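Local coordinates for protein probable benzoylformate decarboxylase (Rhodococcus jostii, PDB 7ORX) that belongs to the thiamine diphosphate-dependent enzymes and binds thiamine diphosphate and a sodium ion, at residues C[416-421]-C[447-452]. Numbering follows the deposited sequence.
Sequences AQLASP and YKIPVV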
ATOM      1  N   ALA C 416     -18.891   3.350 -26.810  1.00 71.60           N
ATOM      2  CA  ALA C 416     -19.107   4.694 -27.387  1.00 73.87           C
ATOM      3  C   ALA C 416     -20.364   4.653 -28.261  1.00 74.31           C
ATOM      4  O   ALA C 416     -21.139   5.620 -28.283  1.00 76.62           O
ATOM      5  CB  ALA C 416     -17.892   5.094 -28.207  1.00 75.84           C
ATOM      6  N   GLN C 417     -20.534   3.560 -28.980  1.00 73.00           N
ATOM      7  CA  GLN C 417     -21.655   3.453 -29.925  1.00 74.77           C
ATOM      8  C   GLN C 417     -22.944   3.350 -29.124  1.00 75.81           C
ATOM      9  O   GLN C 417     -23.867   4.106 -29.432  1.00 81.57           O
ATOM     10  CB  GLN C 417     -21.506   2.270 -30.872  1.00 74.20           C
ATOM     11  CG  GLN C 417     -22.605   2.254 -31.914  1.00 74.11           C
ATOM     12  CD  GLN C 417     -22.556   3.473 -32.800  1.00 72.87           C
ATOM     13  OE1 GLN C 417     -21.881   3.467 -33.823  1.00 71.27           O
ATOM     14  NE2 GLN C 417     -23.257   4.519 -32.396  1.00 70.39           N
ATOM     15  N   LEU C 418     -22.968   2.502 -28.105  1.00 76.15           N
ATOM     16  CA  LEU C 418     -24.124   2.349 -27.175  1.00 75.44           C
ATOM     17  C   LEU C 418     -24.556   3.708 -26.612  1.00 73.24           C
ATOM     18  O   LEU C 418     -25.726   3.905 -26.373  1.00 71.76           O
ATOM     19  CB  LEU C 418     -23.715   1.393 -26.058  1.00 75.79           C
ATOM     20  CG  LEU C 418     -24.819   1.073 -25.071  1.00 78.00           C
ATOM     21  CD1 LEU C 418     -26.025   0.477 -25.781  1.00 77.54           C
ATOM     22  CD2 LEU C 418     -24.310   0.174 -23.954  1.00 80.07           C
ATOM     23  N   ALA C 419     -23.610   4.602 -26.382  1.00 73.57           N
ATOM     24  CA  ALA C 419     -23.843   5.939 -25.803  1.00 74.97           C
ATOM     25  C   ALA C 419     -24.266   6.919 -26.885  1.00 77.28           C
ATOM     26  O   ALA C 419     -24.658   8.035 -26.538  1.00 77.43           O
ATOM     27  CB  ALA C 419     -22.579   6.430 -25.157  1.00 73.92           C
ATOM     28  N   SER C 420     -24.019   6.576 -28.145  1.00 82.52           N
ATOM     29  CA  SER C 420     -24.080   7.517 -29.294  1.00 85.87           C
ATOM     30  C   SER C 420     -25.226   7.120 -30.216  1.00 86.18           C
ATOM     31  O   SER C 420     -24.994   6.480 -31.226  1.00 86.97           O
ATOM     32  CB  SER C 420     -22.758   7.620 -30.004  1.00 83.29           C
ATOM     33  OG  SER C 420     -22.124   8.834 -29.641  1.00 85.73           O
ATOM     34  N   PRO C 421     -26.472   7.575 -29.931  1.00 86.10           N
ATOM     35  CA  PRO C 421     -27.632   7.141 -30.697  1.00 86.57           C
ATOM     36  C   PRO C 421     -27.653   7.757 -32.109  1.00 88.05           C
ATOM     37  O   PRO C 421     -28.106   7.073 -32.965  1.00 90.13           O
ATOM     38  CB  PRO C 421     -28.803   7.610 -29.813  1.00 85.05           C
ATOM     39  CG  PRO C 421     -28.299   8.854 -29.147  1.00 83.85           C
ATOM     40  CD  PRO C 421     -26.824   8.602 -28.936  1.00 84.43           C
ATOM     41  N   TYR C 447     -26.220  -7.103 -28.152  1.00 75.58           N
ATOM     42  CA  TYR C 447     -27.021  -5.903 -27.795  1.00 75.31           C
ATOM     43  C   TYR C 447     -27.305  -5.107 -29.064  1.00 75.80           C
ATOM     44  O   TYR C 447     -27.850  -4.013 -28.918  1.00 75.09           O
ATOM     45  CB  TYR C 447     -26.350  -5.070 -26.699  1.00 73.35           C
ATOM     46  CG  TYR C 447     -26.243  -5.818 -25.400  1.00 72.78           C
ATOM     47  CD1 TYR C 447     -27.350  -6.065 -24.625  1.00 74.43           C
ATOM     48  CD2 TYR C 447     -25.040  -6.313 -24.960  1.00 72.19           C
ATOM     49  CE1 TYR C 447     -27.262  -6.761 -23.430  1.00 75.47           C
ATOM     50  CE2 TYR C 447     -24.928  -7.034 -23.782  1.00 73.17           C
ATOM     51  CZ  TYR C 447     -26.047  -7.273 -23.023  1.00 74.98           C
ATOM     52  OH  TYR C 447     -25.924  -8.011 -21.888  1.00 78.39           O
ATOM     53  N   LYS C 448     -26.939  -5.644 -30.236  1.00 77.24           N
ATOM     54  CA  LYS C 448     -27.323  -5.088 -31.558  1.00 79.12           C
ATOM     55  C   LYS C 448     -26.820  -3.650 -31.664  1.00 75.38           C
ATOM     56  O   LYS C 448     -27.604  -2.766 -32.001  1.00 73.96           O
ATOM     57  CB  LYS C 448     -28.840  -5.167 -31.737  1.00 85.70           C
ATOM     58  CG  LYS C 448     -29.342  -6.178 -32.761  1.00 91.51           C
ATOM     59  CD  LYS C 448     -30.058  -5.490 -33.919  1.00 97.98           C
ATOM     60  CE  LYS C 448     -30.583  -6.457 -34.974  1.00103.55           C
ATOM     61  NZ  LYS C 448     -31.310  -5.746 -36.055  1.00105.04           N
ATOM     62  N   ILE C 449     -25.533  -3.470 -31.425  1.00 72.97           N
ATOM     63  CA  ILE C 449     -24.870  -2.142 -31.343  1.00 71.98           C
ATOM     64  C   ILE C 449     -24.156  -1.889 -32.660  1.00 71.31           C
ATOM     65  O   ILE C 449     -23.141  -2.540 -32.956  1.00 72.28           O
ATOM     66  CB  ILE C 449     -23.894  -2.143 -30.162  1.00 72.12           C
ATOM     67  CG1 ILE C 449     -24.626  -2.479 -28.858  1.00 71.90           C
ATOM     68  CG2 ILE C 449     -23.130  -0.824 -30.098  1.00 73.24           C
ATOM     69  CD1 ILE C 449     -23.716  -2.635 -27.686  1.00 71.16           C
ATOM     70  N   PRO C 450     -24.664  -0.955 -33.483  1.00 69.55           N
ATOM     71  CA  PRO C 450     -24.240  -0.846 -34.886  1.00 69.24           C
ATOM     72  C   PRO C 450     -22.872  -0.192 -35.094  1.00 68.02           C
ATOM     73  O   PRO C 450     -22.798   0.684 -35.906  1.00 68.54           O
ATOM     74  CB  PRO C 450     -25.301   0.105 -35.480  1.00 69.68           C
ATOM     75  CG  PRO C 450     -25.668   0.987 -34.294  1.00 69.39           C
ATOM     76  CD  PRO C 450     -25.697   0.021 -33.122  1.00 69.32           C
ATOM     77  N   VAL C 451     -21.846  -0.595 -34.334  1.00 67.07           N
ATOM     78  CA  VAL C 451     -20.442  -0.131 -34.532  1.00 66.28           C
ATOM     79  C   VAL C 451     -19.956  -0.627 -35.891  1.00 67.50           C
ATOM     80  O   VAL C 451     -20.239  -1.798 -36.241  1.00 68.01           O
ATOM     81  CB  VAL C 451     -19.412  -0.709 -33.563  1.00 65.01           C
ATOM     82  CG1 VAL C 451     -18.703   0.380 -32.839  1.00 64.23           C
ATOM     83  CG2 VAL C 451     -19.951  -1.787 -32.649  1.00 65.46           C
ATOM     84  N   VAL C 452     -19.056   0.143 -36.491  1.00 67.62           N
ATOM     85  CA  VAL C 452     -18.184  -0.369 -37.568  1.00 69.03           C
ATOM     86  C   VAL C 452     -16.757  -0.509 -37.035  1.00 68.56           C
ATOM     87  O   VAL C 452     -16.199   0.501 -36.586  1.00 69.58           O
ATOM     88  CB  VAL C 452     -18.267   0.594 -38.755  1.00 70.13           C
ATOM     89  CG1 VAL C 452     -17.368   0.119 -39.896  1.00 70.17           C
ATOM     90  CG2 VAL C 452     -19.734   0.799 -39.160  1.00 70.32           C
TER
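Gln-417 and Leu-418, in the last turn of helix 409-418, pack on the loop 449-451, the backbones coming closest at Gln-417 CA and Val-451 CA, 6.0 Å apart. That loop leaves helix 440-447 through a Schellman motif, with Lys-448 at positive phi, and then bends in an inverse gamma turn centred on Pro-450, closed by Val-451 N donating to Ile-449 O (2.7 Å).

Gln-417 carries most of the contact. Its CG lies anti to the backbone N (chi1 -175°), which sends CG across toward the loop at Pro-450, and a bend at chi2 (63°) turns the amide off that course. The Ile-449 side chain runs antiparallel alongside it, its CG2 branch against Gln-417 CB at 3.6 Å. The same methylene row continues over the next two residues: Gln-417 CG lies 4.0 Å from Pro-450 CD, and Gln-417 CB meets Val-451 CG1 at 3.9 Å. Leu-418 adds a looser apolar touch from the neighbouring position, its CD1 standing 4.3 Å from Ile-449 CD1.

The buried amide of Gln-417 is held by the loop before strand 425-430 and that strand's first residue: OE1 accepts from Val-425 N and NE2 donates to Arg-423 O, which should fix the rotation of the group. Pro-450 O is taken up by Gln-424 NE2, so this linker serves both sides of the contact. Strand 425-430, helix 440-447 and the adjacent parallel strand 452-457 form a beta-alpha-beta crossover, and the contact packs the preceding helix 409-418 on its second connection, the loop from helix to strand 452-457, in the parallel alpha/beta fold of the C-terminal thiamine diphosphate-binding domain.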